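Local coordinates for hypothetical protein, IPT/TIG domain protein (Bacteroides ovatus, PDB 4HW6) that is of unknown function but probably serves as an auxiliary nutrient-binding, perhaps carbohydrate-binding, protein that joins an IPT/TIG domain to a six-bladed beta-propeller, at residues A234-P237 and Q238-K241. Residues are numbered along the deposited sequence; the frame is centred on the assembly and turned at random.
Sequences AVHP and QNGK
With CG of H236 anti to the backbone N (chi1 -170°) and chi2 close to perpendicular, the imidazole packs against the alpha turn H236-G240, the loop of a 4:6 beta-hairpin, and meets the N-H groups of Q238 and N239. This hairpin links antiparallel strands 234-235 and 242-244 in a sheet of the beta-propeller. Two backbone bonds define its end: H236 N donates to K241 O (3.0 Å, nearly straight at 165°), and G240 N returns to H236 O at 2.9 Å but is more bent. ND1 of H236 accepts twice, from Q238 N and from N239 N, each at 3.1 Å. The N239 donor lies 18° from the ring plane and the Q238 donor stands farther out of it. Two N-H donors at ND1 are consistent with a neutral ring protonated at NE2, which is bonded to G284 O. P237 CD and N239 ND2 lie over opposite faces of the ring, each offset toward the rim, the N239 amide tilted only modestly from it, while Q238 OE1, bound to R304, approaches CE1 at 3.2 Å with its amide almost perpendicular to the imidazole. A leucine in place of H236 would probably leave the N-H groups of Q238 and N239 without their shared acceptor and G284 O without its donor. G240, at positive phi, carries the chain back toward the strand. N239 is held at both ends of its amide: ND2 bonds to the hydroxyls of Y302 and Y243, and OD1 closes an Asx turn by accepting K241 N at 2.8 Å, in the carbonyl plane.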
loop_
_atom_site.group_PDB
_atom_site.type_symbol
_atom_site.label_atom_id
_atom_site.label_comp_id
_atom_site.label_asym_id
_atom_site.label_seq_id
_atom_site.Cartn_x
_atom_site.Cartn_y
_atom_site.Cartn_z
ATOM N N ALA A 234 -12.284 -9.960 -10.166
ATOM C CA ALA A 234 -11.460 -10.601 -9.153
ATOM C C ALA A 234 -10.987 -11.947 -9.685
ATOM O O ALA A 234 -11.787 -12.858 -9.907
ATOM C CB ALA A 234 -12.251 -10.779 -7.873
ATOM N N VAL A 235 -9.678 -12.063 -9.872
ATOM C CA VAL A 235 -9.077 -13.248 -10.460
ATOM C C VAL A 235 -8.706 -14.230 -9.364
ATOM O O VAL A 235 -7.858 -13.931 -8.527
ATOM C CB VAL A 235 -7.821 -12.920 -11.276
ATOM C CG1 VAL A 235 -7.194 -14.197 -11.835
ATOM C CG2 VAL A 235 -8.163 -11.973 -12.415
ATOM N N HIS A 236 -9.294 -15.418 -9.396
ATOM C CA HIS A 236 -9.014 -16.430 -8.370
ATOM C C HIS A 236 -7.591 -16.952 -8.522
ATOM O O HIS A 236 -7.188 -17.352 -9.622
ATOM C CB HIS A 236 -9.961 -17.605 -8.458
ATOM C CG HIS A 236 -9.859 -18.539 -7.284
ATOM N ND1 HIS A 236 -8.964 -19.583 -7.233
ATOM C CD2 HIS A 236 -10.543 -18.569 -6.117
ATOM C CE1 HIS A 236 -9.106 -20.215 -6.085
ATOM N NE2 HIS A 236 -10.031 -19.598 -5.371
ATOM N N PRO A 237 -6.827 -16.999 -7.405
ATOM C CA PRO A 237 -5.393 -17.301 -7.499
ATOM C C PRO A 237 -4.980 -18.725 -7.861
ATOM O O PRO A 237 -3.806 -18.929 -8.199
ATOM C CB PRO A 237 -4.867 -16.973 -6.089
ATOM C CG PRO A 237 -6.056 -17.046 -5.202
ATOM C CD PRO A 237 -7.217 -16.595 -6.036
ATOM N N GLN A 238 -5.883 -19.704 -7.775
ATOM C CA GLN A 238 -5.600 -21.048 -8.261
ATOM C C GLN A 238 -6.395 -21.469 -9.487
ATOM O O GLN A 238 -5.861 -22.184 -10.315
ATOM C CB GLN A 238 -5.793 -22.114 -7.168
ATOM C CG GLN A 238 -4.772 -22.013 -6.046
ATOM C CD GLN A 238 -5.208 -21.043 -4.975
ATOM O OE1 GLN A 238 -6.378 -21.044 -4.590
ATOM N NE2 GLN A 238 -4.293 -20.193 -4.514
ATOM N N ASN A 239 -7.664 -21.064 -9.594
ATOM C CA ASN A 239 -8.504 -21.507 -10.732
ATOM C C ASN A 239 -8.474 -20.511 -11.895
ATOM O O ASN A 239 -8.822 -20.860 -13.023
ATOM C CB ASN A 239 -9.933 -21.925 -10.309
ATOM C CG ASN A 239 -10.878 -20.761 -10.021
ATOM O OD1 ASN A 239 -10.783 -19.646 -10.574
ATOM N ND2 ASN A 239 -11.830 -21.026 -9.127
ATOM N N GLY A 240 -8.008 -19.292 -11.609
ATOM C CA GLY A 240 -7.760 -18.279 -12.639
ATOM C C GLY A 240 -8.986 -17.608 -13.223
ATOM O O GLY A 240 -8.866 -16.734 -14.091
ATOM N N LYS A 241 -10.168 -17.974 -12.748
ATOM C CA LYS A 241 -11.391 -17.400 -13.277
ATOM C C LYS A 241 -11.528 -15.967 -12.852
ATOM O O LYS A 241 -11.066 -15.574 -11.776
ATOM C CB LYS A 241 -12.624 -18.216 -12.829
ATOM C CG LYS A 241 -12.666 -19.580 -13.493
ATOM C CD LYS A 241 -13.554 -20.617 -12.804
ATOM C CE LYS A 241 -14.903 -20.106 -12.393
ATOM N NZ LYS A 241 -15.831 -21.249 -12.049
#